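Probable polysaccharide deacetylase PDAA (PDB 1W1A) removes the acetyl group from N-acetylmuramic acid residues of peptidoglycan, a step toward the muramic delta-lactam of the spore cortex, and is required for germination. Local coordinates at residues P22-F27 with R160-E165; I62-D67 with Y238-I243; N117-H122 with Q134-S139; S182-D187 with I212-T217. All coordinates share one frame; numbering follows the deposited sequence.

Interaction 1 of 4, residues P22-F27 with R160-E165; sequences PINWGF and RGVFSE. With NDG (2-acetamido-2-deoxy-alpha-D-glucopyranose), chain E.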
# COMPACT_ATOMS: atom_id res chain seq x y z
N PRO A 22 6.43 19.12 6.90
CA PRO A 22 5.63 17.90 6.89
C PRO A 22 4.46 18.02 5.93
O PRO A 22 3.87 19.10 5.77
CB PRO A 22 5.17 17.78 8.34
CG PRO A 22 6.25 18.45 9.10
CD PRO A 22 6.53 19.67 8.27
N ILE A 23 4.13 16.91 5.28
CA ILE A 23 3.02 16.86 4.35
C ILE A 23 2.29 15.57 4.65
O ILE A 23 2.92 14.54 4.88
CB ILE A 23 3.49 16.80 2.88
CG1 ILE A 23 4.29 18.04 2.51
CG2 ILE A 23 2.28 16.66 1.96
CD1 ILE A 23 4.83 18.00 1.10
N ASN A 24 0.96 15.63 4.67
CA ASN A 24 0.13 14.46 4.90
C ASN A 24 -0.48 14.07 3.57
O ASN A 24 -1.19 14.86 2.96
CB ASN A 24 -0.98 14.77 5.89
CG ASN A 24 -0.53 14.59 7.31
OD1 ASN A 24 -0.66 13.50 7.88
ND2 ASN A 24 0.01 15.64 7.89
N TRP A 25 -0.19 12.87 3.09
CA TRP A 25 -0.78 12.49 1.83
C TRP A 25 -2.31 12.44 1.97
O TRP A 25 -2.83 11.83 2.90
CB TRP A 25 -0.23 11.13 1.36
CG TRP A 25 -0.87 10.75 0.08
CD1 TRP A 25 -1.88 9.86 -0.10
CD2 TRP A 25 -0.66 11.37 -1.19
NE1 TRP A 25 -2.33 9.89 -1.40
CE2 TRP A 25 -1.59 10.82 -2.09
CE3 TRP A 25 0.22 12.36 -1.65
CZ2 TRP A 25 -1.67 11.21 -3.42
CZ3 TRP A 25 0.14 12.75 -2.98
CH2 TRP A 25 -0.80 12.18 -3.85
N GLY A 26 -3.00 13.11 1.05
CA GLY A 26 -4.45 13.16 1.05
C GLY A 26 -4.93 13.73 -0.27
O GLY A 26 -4.15 14.33 -1.02
N PHE A 27 -6.21 13.58 -0.57
CA PHE A 27 -6.74 14.05 -1.84
C PHE A 27 -8.25 13.96 -1.80
O PHE A 27 -8.81 13.25 -0.97
CB PHE A 27 -6.26 13.14 -2.98
CG PHE A 27 -6.57 11.69 -2.75
CD1 PHE A 27 -5.73 10.90 -1.96
CD2 PHE A 27 -7.77 11.14 -3.22
CE1 PHE A 27 -6.08 9.58 -1.61
CE2 PHE A 27 -8.14 9.82 -2.88
CZ PHE A 27 -7.30 9.04 -2.08
N ARG A 160 2.17 6.76 8.83
CA ARG A 160 1.19 7.79 9.16
C ARG A 160 0.83 8.61 7.93
O ARG A 160 0.08 9.58 8.01
CB ARG A 160 1.74 8.70 10.27
CG ARG A 160 2.48 7.93 11.37
CD ARG A 160 3.14 8.82 12.40
NE ARG A 160 3.92 8.03 13.36
CZ ARG A 160 4.32 8.48 14.55
NH1 ARG A 160 4.03 9.71 14.95
NH2 ARG A 160 5.02 7.68 15.35
N GLY A 161 1.37 8.19 6.78
CA GLY A 161 1.11 8.89 5.54
C GLY A 161 1.78 10.25 5.49
O GLY A 161 1.51 11.07 4.61
N VAL A 162 2.66 10.50 6.45
CA VAL A 162 3.36 11.77 6.54
C VAL A 162 4.73 11.73 5.86
O VAL A 162 5.44 10.74 5.96
CB VAL A 162 3.56 12.19 8.02
CG1 VAL A 162 4.33 13.49 8.10
CG2 VAL A 162 2.22 12.30 8.71
N PHE A 163 5.08 12.80 5.16
CA PHE A 163 6.35 12.88 4.47
C PHE A 163 6.76 14.34 4.21
O PHE A 163 6.11 15.28 4.66
CB PHE A 163 6.28 12.13 3.13
CG PHE A 163 5.25 12.68 2.17
CD1 PHE A 163 3.89 12.42 2.36
CD2 PHE A 163 5.63 13.49 1.11
CE1 PHE A 163 2.93 12.98 1.51
CE2 PHE A 163 4.67 14.05 0.26
CZ PHE A 163 3.32 13.79 0.47
N SER A 164 7.87 14.51 3.50
CA SER A 164 8.36 15.85 3.17
C SER A 164 9.30 15.70 1.98
O SER A 164 9.60 14.59 1.56
CB SER A 164 9.12 16.45 4.35
OG SER A 164 10.27 15.67 4.66
N GLU A 165 9.77 16.82 1.44
CA GLU A 165 10.69 16.75 0.32
C GLU A 165 11.97 16.07 0.81
O GLU A 165 12.54 15.20 0.14
CB GLU A 165 10.96 18.15 -0.22
CG GLU A 165 11.74 18.18 -1.51
CD GLU A 165 11.57 19.48 -2.29
OE1 GLU A 165 12.23 19.62 -3.34
OE2 GLU A 165 10.77 20.34 -1.86
C1 NDG E . -0.96 4.64 9.33
C2 NDG E . -1.66 3.49 8.60
C3 NDG E . -1.80 3.90 7.14
C4 NDG E . -2.66 5.19 7.06
C5 NDG E . -2.12 6.30 8.01
C6 NDG E . -3.14 7.42 8.17
C7 NDG E . -1.39 1.25 9.46
C8 NDG E . -0.40 0.20 9.92
O5 NDG E . -1.84 5.79 9.34
O3 NDG E . -2.40 2.85 6.40
O4 NDG E . -2.66 5.69 5.73
O6 NDG E . -4.44 6.88 8.44
O7 NDG E . -2.58 1.16 9.77
N2 NDG E . -0.91 2.25 8.72
O1 NDG E . 0.20 4.99 8.64

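Interaction 2 of 4, residues I62-D67 with Y238-I243; sequences IYLTFD and YTFKSI. With NDG (2-acetamido-2-deoxy-alpha-D-glucopyranose), chain E.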
# COMPACT_ATOMS: atom_id res chain seq x y z
N ILE A 62 -6.53 -2.03 -11.61
CA ILE A 62 -6.47 -1.68 -10.19
C ILE A 62 -5.31 -2.42 -9.53
O ILE A 62 -5.02 -3.56 -9.89
CB ILE A 62 -7.78 -2.05 -9.47
CG1 ILE A 62 -8.89 -1.09 -9.90
CG2 ILE A 62 -7.60 -2.02 -7.96
CD1 ILE A 62 -10.24 -1.46 -9.34
N TYR A 63 -4.66 -1.76 -8.58
CA TYR A 63 -3.53 -2.32 -7.86
C TYR A 63 -3.85 -2.42 -6.36
O TYR A 63 -4.08 -1.41 -5.71
CB TYR A 63 -2.30 -1.43 -8.02
CG TYR A 63 -2.02 -1.00 -9.45
CD1 TYR A 63 -1.25 -1.79 -10.31
CD2 TYR A 63 -2.53 0.20 -9.94
CE1 TYR A 63 -1.01 -1.40 -11.63
CE2 TYR A 63 -2.30 0.60 -11.26
CZ TYR A 63 -1.54 -0.20 -12.09
OH TYR A 63 -1.33 0.20 -13.39
N LEU A 64 -3.86 -3.62 -5.81
CA LEU A 64 -4.16 -3.76 -4.39
C LEU A 64 -2.92 -3.65 -3.50
O LEU A 64 -1.92 -4.35 -3.72
CB LEU A 64 -4.86 -5.08 -4.12
CG LEU A 64 -6.12 -5.33 -4.94
CD1 LEU A 64 -6.80 -6.56 -4.41
CD2 LEU A 64 -7.05 -4.11 -4.87
N THR A 65 -3.00 -2.77 -2.50
CA THR A 65 -1.91 -2.60 -1.55
C THR A 65 -2.54 -2.63 -0.17
O THR A 65 -3.70 -2.23 0.00
CB THR A 65 -1.16 -1.24 -1.70
OG1 THR A 65 -1.87 -0.22 -0.98
CG2 THR A 65 -1.04 -0.83 -3.17
N PHE A 66 -1.77 -3.08 0.81
CA PHE A 66 -2.24 -3.14 2.18
C PHE A 66 -1.19 -2.54 3.11
O PHE A 66 -0.01 -2.52 2.77
CB PHE A 66 -2.48 -4.60 2.59
CG PHE A 66 -3.43 -5.33 1.70
CD1 PHE A 66 -3.01 -5.85 0.47
CD2 PHE A 66 -4.76 -5.54 2.10
CE1 PHE A 66 -3.89 -6.58 -0.34
CE2 PHE A 66 -5.65 -6.26 1.29
CZ PHE A 66 -5.22 -6.78 0.08
N ASP A 67 -1.62 -2.03 4.26
CA ASP A 67 -0.70 -1.51 5.28
C ASP A 67 -0.94 -2.46 6.45
O ASP A 67 -2.08 -2.67 6.85
CB ASP A 67 -1.06 -0.08 5.71
CG ASP A 67 -0.67 0.97 4.68
OD1 ASP A 67 -0.00 0.63 3.68
OD2 ASP A 67 -1.04 2.15 4.87
N TYR A 238 -12.34 -5.06 -14.90
CA TYR A 238 -11.10 -4.59 -14.27
C TYR A 238 -10.10 -5.70 -14.15
O TYR A 238 -10.47 -6.84 -13.89
CB TYR A 238 -11.36 -4.05 -12.86
CG TYR A 238 -11.71 -2.60 -12.80
CD1 TYR A 238 -10.73 -1.62 -13.00
CD2 TYR A 238 -13.01 -2.20 -12.57
CE1 TYR A 238 -11.07 -0.26 -12.95
CE2 TYR A 238 -13.36 -0.86 -12.53
CZ TYR A 238 -12.39 0.10 -12.71
OH TYR A 238 -12.77 1.42 -12.60
N THR A 239 -8.82 -5.36 -14.35
CA THR A 239 -7.73 -6.33 -14.21
C THR A 239 -6.90 -5.86 -13.02
O THR A 239 -6.56 -4.69 -12.91
CB THR A 239 -6.82 -6.38 -15.47
OG1 THR A 239 -7.49 -7.08 -16.53
CG2 THR A 239 -5.53 -7.11 -15.16
N PHE A 240 -6.60 -6.78 -12.11
CA PHE A 240 -5.80 -6.43 -10.95
C PHE A 240 -4.32 -6.72 -11.19
O PHE A 240 -3.92 -7.83 -11.52
CB PHE A 240 -6.29 -7.20 -9.72
CG PHE A 240 -7.66 -6.78 -9.26
CD1 PHE A 240 -8.80 -7.30 -9.85
CD2 PHE A 240 -7.81 -5.83 -8.26
CE1 PHE A 240 -10.08 -6.89 -9.46
CE2 PHE A 240 -9.08 -5.40 -7.86
CZ PHE A 240 -10.22 -5.94 -8.47
N LYS A 241 -3.50 -5.69 -11.03
CA LYS A 241 -2.06 -5.82 -11.23
C LYS A 241 -1.29 -5.42 -9.97
O LYS A 241 -1.82 -4.77 -9.07
CB LYS A 241 -1.64 -4.97 -12.43
CG LYS A 241 -2.23 -5.48 -13.73
CD LYS A 241 -1.81 -4.65 -14.93
CE LYS A 241 -2.30 -5.27 -16.24
NZ LYS A 241 -1.72 -4.59 -17.45
N SER A 242 -0.02 -5.82 -9.91
CA SER A 242 0.81 -5.52 -8.75
C SER A 242 1.65 -4.26 -8.93
O SER A 242 1.79 -3.73 -10.03
CB SER A 242 1.75 -6.69 -8.48
OG SER A 242 2.74 -6.77 -9.48
N ILE A 243 2.21 -3.77 -7.84
CA ILE A 243 3.04 -2.59 -7.90
C ILE A 243 4.27 -2.88 -8.75
O ILE A 243 4.79 -1.98 -9.41
CB ILE A 243 3.44 -2.13 -6.48
CG1 ILE A 243 2.18 -1.64 -5.75
CG2 ILE A 243 4.52 -1.06 -6.56
CD1 ILE A 243 1.38 -0.58 -6.51
C1 NDG E . -0.96 4.64 9.33
C2 NDG E . -1.66 3.49 8.60
C3 NDG E . -1.80 3.90 7.14
C4 NDG E . -2.66 5.19 7.06
C5 NDG E . -2.12 6.30 8.01
C6 NDG E . -3.14 7.42 8.17
C7 NDG E . -1.39 1.25 9.46
C8 NDG E . -0.40 0.20 9.92
O5 NDG E . -1.84 5.79 9.34
O3 NDG E . -2.40 2.85 6.40
O4 NDG E . -2.66 5.69 5.73
O6 NDG E . -4.44 6.88 8.44
O7 NDG E . -2.58 1.16 9.77
N2 NDG E . -0.91 2.25 8.72
O1 NDG E . 0.20 4.99 8.64
O HOH W 1 -3.40 -6.13 -7.21

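Interaction 3 of 4, residues N117-H122 with Q134-S139; sequences NHSFHH and QDELDS. With CD (cadmium ion), chain C; NDG (2-acetamido-2-deoxy-alpha-D-glucopyranose), chain E.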
# COMPACT_ATOMS: atom_id res chain seq x y z
N ASN A 117 7.69 -1.56 2.46
CA ASN A 117 8.25 -1.07 3.72
C ASN A 117 7.36 -0.00 4.37
O ASN A 117 7.02 1.01 3.74
CB ASN A 117 9.64 -0.48 3.46
CG ASN A 117 10.59 -0.64 4.65
OD1 ASN A 117 10.23 -0.41 5.81
ND2 ASN A 117 11.82 -1.04 4.36
N HIS A 118 6.99 -0.22 5.63
CA HIS A 118 6.18 0.74 6.35
C HIS A 118 6.95 1.17 7.60
O HIS A 118 6.37 1.62 8.60
CB HIS A 118 4.83 0.10 6.72
CG HIS A 118 3.73 1.08 6.92
ND1 HIS A 118 3.71 2.32 6.30
CD2 HIS A 118 2.58 1.01 7.64
CE1 HIS A 118 2.60 2.96 6.63
NE2 HIS A 118 1.90 2.19 7.44
N SER A 119 8.28 1.03 7.51
CA SER A 119 9.24 1.38 8.56
C SER A 119 9.17 0.43 9.75
O SER A 119 8.13 -0.18 10.00
CB SER A 119 9.05 2.81 9.06
OG SER A 119 8.05 2.87 10.06
N PHE A 120 10.26 0.33 10.50
CA PHE A 120 10.29 -0.58 11.62
C PHE A 120 9.43 -0.21 12.82
O PHE A 120 8.68 -1.05 13.30
CB PHE A 120 11.74 -0.82 12.08
CG PHE A 120 11.89 -2.03 12.97
CD1 PHE A 120 11.60 -1.95 14.32
CD2 PHE A 120 12.25 -3.26 12.43
CE1 PHE A 120 11.67 -3.09 15.13
CE2 PHE A 120 12.32 -4.41 13.23
CZ PHE A 120 12.03 -4.32 14.59
N HIS A 121 9.53 1.04 13.29
CA HIS A 121 8.75 1.48 14.44
C HIS A 121 7.55 2.33 14.06
O HIS A 121 6.84 2.84 14.92
CB HIS A 121 9.62 2.30 15.41
CG HIS A 121 10.77 1.53 15.99
ND1 HIS A 121 12.04 1.60 15.47
CD2 HIS A 121 10.82 0.64 17.01
CE1 HIS A 121 12.83 0.78 16.15
NE2 HIS A 121 12.12 0.20 17.09
N HIS A 122 7.32 2.50 12.76
CA HIS A 122 6.21 3.30 12.27
C HIS A 122 6.24 4.74 12.80
O HIS A 122 5.21 5.30 13.17
CB HIS A 122 4.88 2.63 12.62
CG HIS A 122 3.72 3.14 11.81
ND1 HIS A 122 2.85 4.10 12.28
CD2 HIS A 122 3.33 2.86 10.54
CE1 HIS A 122 1.97 4.39 11.33
NE2 HIS A 122 2.24 3.65 10.27
N GLN A 134 17.59 5.40 7.46
CA GLN A 134 18.23 4.23 6.87
C GLN A 134 18.03 3.00 7.75
O GLN A 134 17.79 1.90 7.25
CB GLN A 134 19.72 4.47 6.64
CG GLN A 134 20.47 3.22 6.21
CD GLN A 134 21.94 3.49 5.91
OE1 GLN A 134 22.64 4.11 6.71
NE2 GLN A 134 22.41 3.02 4.76
N ASP A 135 18.14 3.19 9.06
CA ASP A 135 17.95 2.07 9.98
C ASP A 135 16.46 1.69 10.08
O ASP A 135 16.11 0.50 10.08
CB ASP A 135 18.50 2.42 11.37
CG ASP A 135 18.32 1.29 12.38
OD1 ASP A 135 18.70 0.14 12.07
OD2 ASP A 135 17.80 1.55 13.48
N GLU A 136 15.59 2.69 10.16
CA GLU A 136 14.16 2.44 10.22
C GLU A 136 13.71 1.52 9.07
O GLU A 136 12.94 0.58 9.27
CB GLU A 136 13.38 3.75 10.14
CG GLU A 136 13.05 4.37 11.49
CD GLU A 136 12.29 3.41 12.40
OE1 GLU A 136 11.44 2.64 11.89
OE2 GLU A 136 12.53 3.42 13.63
N LEU A 137 14.21 1.80 7.87
CA LEU A 137 13.85 1.02 6.70
C LEU A 137 14.60 -0.31 6.54
O LEU A 137 13.98 -1.35 6.33
CB LEU A 137 14.03 1.87 5.44
CG LEU A 137 13.36 3.24 5.48
CD1 LEU A 137 13.35 3.86 4.09
CD2 LEU A 137 11.96 3.09 5.99
N ASP A 138 15.93 -0.28 6.64
CA ASP A 138 16.70 -1.50 6.46
C ASP A 138 16.42 -2.59 7.48
O ASP A 138 16.56 -3.78 7.17
CB ASP A 138 18.20 -1.23 6.44
CG ASP A 138 19.03 -2.52 6.28
OD1 ASP A 138 19.55 -3.05 7.29
OD2 ASP A 138 19.13 -3.03 5.14
N SER A 139 16.03 -2.20 8.70
CA SER A 139 15.78 -3.21 9.72
C SER A 139 14.54 -4.02 9.39
O SER A 139 14.41 -5.16 9.80
CB SER A 139 15.68 -2.57 11.11
OG SER A 139 14.90 -1.39 11.08
CD CD C . 13.26 -1.41 18.83
C1 NDG E . -0.96 4.64 9.33
C2 NDG E . -1.66 3.49 8.60
C3 NDG E . -1.80 3.90 7.14
C4 NDG E . -2.66 5.19 7.06
C5 NDG E . -2.12 6.30 8.01
C6 NDG E . -3.14 7.42 8.17
C7 NDG E . -1.39 1.25 9.46
C8 NDG E . -0.40 0.20 9.92
O5 NDG E . -1.84 5.79 9.34
O3 NDG E . -2.40 2.85 6.40
O4 NDG E . -2.66 5.69 5.73
O6 NDG E . -4.44 6.88 8.44
O7 NDG E . -2.58 1.16 9.77
N2 NDG E . -0.91 2.25 8.72
O1 NDG E . 0.20 4.99 8.64

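Interaction 4 of 4, residues S182-D187 with I212-T217; sequences SVAFVD and IYLLHT. With NDG (2-acetamido-2-deoxy-alpha-D-glucopyranose), chain E.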
# COMPACT_ATOMS: atom_id res chain seq x y z
N SER A 182 -4.71 5.91 -4.10
CA SER A 182 -5.74 6.72 -4.73
C SER A 182 -7.12 6.35 -4.20
O SER A 182 -8.10 7.03 -4.50
CB SER A 182 -5.69 6.56 -6.26
OG SER A 182 -6.14 5.28 -6.67
N VAL A 183 -7.18 5.26 -3.44
CA VAL A 183 -8.43 4.79 -2.84
C VAL A 183 -8.16 4.31 -1.43
O VAL A 183 -7.26 3.48 -1.21
CB VAL A 183 -9.06 3.61 -3.63
CG1 VAL A 183 -10.23 3.01 -2.83
CG2 VAL A 183 -9.52 4.07 -5.00
N ALA A 184 -8.92 4.84 -0.48
CA ALA A 184 -8.80 4.48 0.93
C ALA A 184 -10.10 4.87 1.62
O ALA A 184 -10.84 5.70 1.13
CB ALA A 184 -7.63 5.21 1.58
N PHE A 185 -10.37 4.23 2.76
CA PHE A 185 -11.54 4.52 3.55
C PHE A 185 -11.25 4.03 4.97
O PHE A 185 -10.17 3.45 5.22
CB PHE A 185 -12.80 3.87 2.96
CG PHE A 185 -12.64 2.42 2.61
CD1 PHE A 185 -12.00 2.04 1.44
CD2 PHE A 185 -13.08 1.43 3.49
CE1 PHE A 185 -11.80 0.69 1.14
CE2 PHE A 185 -12.88 0.08 3.19
CZ PHE A 185 -12.24 -0.29 2.02
N VAL A 186 -12.17 4.26 5.90
CA VAL A 186 -11.94 3.87 7.28
C VAL A 186 -12.24 2.41 7.57
O VAL A 186 -13.33 2.07 7.99
CB VAL A 186 -12.76 4.74 8.27
CG1 VAL A 186 -12.50 4.29 9.71
CG2 VAL A 186 -12.38 6.22 8.11
N ASP A 187 -11.25 1.56 7.35
CA ASP A 187 -11.39 0.14 7.60
C ASP A 187 -10.34 -0.26 8.62
O ASP A 187 -9.91 -1.42 8.69
CB ASP A 187 -11.21 -0.64 6.28
CG ASP A 187 -9.80 -0.56 5.71
OD1 ASP A 187 -9.08 0.43 5.98
OD2 ASP A 187 -9.42 -1.49 4.96
N ILE A 212 -5.01 2.84 -7.12
CA ILE A 212 -4.14 2.13 -6.21
C ILE A 212 -4.87 2.13 -4.87
O ILE A 212 -4.95 3.15 -4.17
CB ILE A 212 -2.77 2.82 -6.02
CG1 ILE A 212 -2.01 2.85 -7.35
CG2 ILE A 212 -1.95 2.06 -4.95
CD1 ILE A 212 -0.67 3.57 -7.25
N TYR A 213 -5.42 0.97 -4.53
CA TYR A 213 -6.14 0.80 -3.29
C TYR A 213 -5.21 0.63 -2.10
O TYR A 213 -4.12 0.06 -2.22
CB TYR A 213 -7.05 -0.42 -3.36
CG TYR A 213 -8.31 -0.22 -4.16
CD1 TYR A 213 -8.31 0.56 -5.31
CD2 TYR A 213 -9.50 -0.85 -3.78
CE1 TYR A 213 -9.45 0.71 -6.07
CE2 TYR A 213 -10.66 -0.71 -4.54
CZ TYR A 213 -10.62 0.08 -5.68
OH TYR A 213 -11.77 0.26 -6.41
N LEU A 214 -5.66 1.15 -0.95
CA LEU A 214 -4.94 1.01 0.31
C LEU A 214 -5.97 0.41 1.25
O LEU A 214 -6.94 1.06 1.62
CB LEU A 214 -4.46 2.36 0.87
CG LEU A 214 -4.30 2.29 2.40
CD1 LEU A 214 -3.21 1.32 2.76
CD2 LEU A 214 -3.97 3.67 2.95
N LEU A 215 -5.76 -0.83 1.64
CA LEU A 215 -6.69 -1.51 2.54
C LEU A 215 -5.96 -1.99 3.78
O LEU A 215 -4.74 -2.07 3.80
CB LEU A 215 -7.31 -2.72 1.83
CG LEU A 215 -7.99 -2.50 0.47
CD1 LEU A 215 -8.19 -3.86 -0.20
CD2 LEU A 215 -9.34 -1.73 0.65
N HIS A 216 -6.74 -2.31 4.80
CA HIS A 216 -6.18 -2.85 6.03
C HIS A 216 -6.87 -4.19 6.14
O HIS A 216 -7.91 -4.39 5.52
CB HIS A 216 -6.52 -1.94 7.23
CG HIS A 216 -5.95 -0.57 7.09
ND1 HIS A 216 -6.63 0.45 6.46
CD2 HIS A 216 -4.72 -0.09 7.38
CE1 HIS A 216 -5.84 1.51 6.37
NE2 HIS A 216 -4.67 1.21 6.92
N THR A 217 -6.27 -5.11 6.89
CA THR A 217 -6.83 -6.45 7.03
C THR A 217 -7.18 -6.72 8.49
O THR A 217 -7.12 -7.87 8.97
CB THR A 217 -5.79 -7.52 6.57
OG1 THR A 217 -4.67 -7.50 7.46
CG2 THR A 217 -5.28 -7.23 5.18
C1 NDG E . -0.96 4.64 9.33
C2 NDG E . -1.66 3.49 8.60
C3 NDG E . -1.80 3.90 7.14
C4 NDG E . -2.66 5.19 7.06
C5 NDG E . -2.12 6.30 8.01
C6 NDG E . -3.14 7.42 8.17
C7 NDG E . -1.39 1.25 9.46
C8 NDG E . -0.40 0.20 9.92
O5 NDG E . -1.84 5.79 9.34
O3 NDG E . -2.40 2.85 6.40
O4 NDG E . -2.66 5.69 5.73
O6 NDG E . -4.44 6.88 8.44
O7 NDG E . -2.58 1.16 9.77
N2 NDG E . -0.91 2.25 8.72
O1 NDG E . 0.20 4.99 8.64
O HOH W 2 -8.47 2.04 3.75
O HOH W 3 -9.67 -3.79 7.62

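Interaction 1 of 4, residues P22-F27 with R160-E165
Ile23 lies across one face of the Phe163 ring, its CB 4.0 Å from the ring centroid and 15° off the ring normal, a CH-pi contact. Ile23 CG2 comes 3.4 Å from Phe163 CZ. Phe163 takes this place because its CG stands between the backbone N and the carbonyl carbon (chi1 61°), which brings the ring to Ile23 and Trp25. Trp25 meets the ring at its edge, CB 3.7 Å from Phe163 CE1, and its own indole stacks on Phe180. On the other face of the two-stranded antiparallel sheet, Asn24 and Val162 run side by side, Asn24 OD1 touching Val162 CG2 at 3.2 Å. The backbones are joined at the hydrogen-bonded pair Ile23 and Phe163, where Ile23 N gives to Phe163 O at 2.6 Å and Phe163 N returns a bond to Ile23 O. Beyond it, Trp25 N points almost straight at Gly161 O (2.9 Å, 178° at the hydrogen). At the start of 160-165, Arg160 N hydrogen-bonds O1 of the bound sugar at 2.7 Å. Backbone bonds thus fix the register while aromatic packing covers one face, tying the N-terminal segment to the chain beside the sugar.

Interaction 2 of 4, residues I62-D67 with Y238-I243
The parallel beta-sheet of the NodB homology domain pairs strand 61-68 with strand 239-241 here, and Ile62 is held through its N and its O by the latter. Ile62 N donates to Thr239 O at 3.0 Å, and Ile62 O accepts from Lys241 N at 2.9 Å, the alternating pattern of a parallel pair. The short segments diverge by 47°, and farther along a water takes over, accepting from Leu64 N and donating to Lys241 O. The two branches of Ile62 part at CB: CG1, beside the backbone N (chi1 -72°), carries CD1 over one face of the Tyr238 ring, 3.9 Å from its centroid, while CG2 lies alongside Phe240, 3.7 Å from its CE2. Leu64 CG adds to the same ring at 3.8 Å from Phe240 CD2. Cut back to an alanine, Ile62 would probably leave the Tyr238 face and the Phe240 ring without their aliphatic cover, opening a gap between the two rings. Toward the other face, Tyr63 CE1 packs on Lys241 CB at 3.7 Å, while Lys241 NZ pairs with Glu249 and Glu59. Asp67, the proton acceptor by similarity, sits near the C-terminal end of strand 61-68. The contact is mostly apolar, with a single water bridging where the strands diverge.

Interaction 3 of 4, residues N117-H122 with Q134-S139
Glu136 reaches from helix 130-148 to the loop and spends both carboxylate oxygens on His121. OE1 accepts from His121 N at 2.9 Å and OE2 from His121 ND1 at 2.6 Å, each through its syn lone pair. The second bond lies in the imidazole plane, although ring and carboxylate planes stand 64° apart; a bend of the Glu136 chain at chi2 (-56°) folds the acid back to the loop. With ND1 thus used, NE2 of His121 is left to bind a cadmium ion at 2.6 Å. Phe120 N gives to Glu136 O from above the carbonyl plane, and Asn117 ND2 gives to Leu137 O at 2.9 Å, a straight bond (172°) in the amide plane of Asn117. The other end of that amide, OD1, accepts from Ser119 N in an Asx turn, while Ser119 OG bonds to His118 O. Ser139 OG lies 3.4 Å from Phe120 CB. The loop so held presents His118 NE2 to N2 of the bound sugar (3.1 Å) and His122 NE2 to its O1 (2.9 Å). The cadmium on His121 is a separate site: His118 and His122 are the enzyme's divalent-metal ligands, the His-x3-His part of the polysaccharide deacetylase metal site.

Interaction 4 of 4, residues S182-D187 with I212-T217
Val183 packs on the face of Tyr213: its CG1 stands above the middle of the ring, 3.8 Å from the centroid and 3° off the normal, while Val183 CG2 touches Tyr213 CE1 at 3.5 Å. With CG1 anti to the backbone N (chi1 171°), both methyls face the ring, and Tyr213 OH is held beyond them by Met203 O. Hydrogen bonds close this end. Ile212 O accepts from both Ser182 N and Val183 N, Ser182 OG accepts from Ile212 N at 2.7 Å, and Leu214 N gives to Val183 O. A leucine in place of Tyr213 would probably strip the flat surface from under the Val183 methyls and leave Met203 O without its hydroxyl partner. Strand 211-215 belongs to the parallel sheet of the NodB homology domain, and its exit carries His216, by similarity the proton donor of the active site. Asp187 grips it twice: OD1 meets His216 ND1 at 2.5 Å, near the ring plane, and OD2 accepts from His216 N at 2.8 Å, the carboxylate turned 65° from the imidazole. By similarity Asp187 raises the pKa of this histidine. Beside this pair a water donates to Asp187 O and, weakly, to His216 O. Between the two ends another water bridges Phe185 O and Leu214 O, with Phe185 CE1 against Leu215 CD2 nearby. Facing the pocket, His216 NE2 hydrogen-bonds O3 of the bound sugar at 2.8 Å.

Interactions 2 and 4 are buried and share the central sheet: strands 61-68 and 211-215 are neighbours in it, joined by Tyr63 O to Tyr213 N and by Thr65 OG1 to Tyr213 O. Interactions 1 and 3 are only partly buried and lie farther from the chain's centre, linked to each other by Arg160 NE and His122 O. Their chemistry follows their place. Interaction 2 is largely aliphatic and aromatic, and interaction 1 is a small two-stranded sheet. Interactions 3 and 4 each hold a histidine-carboxylate bond, that of interaction 4 being the buried pair at the active site. Interactions 1, 3 and 4 hydrogen-bond the one bound sugar, while strand 61-68 of interaction 2 brings Asp67 close to it.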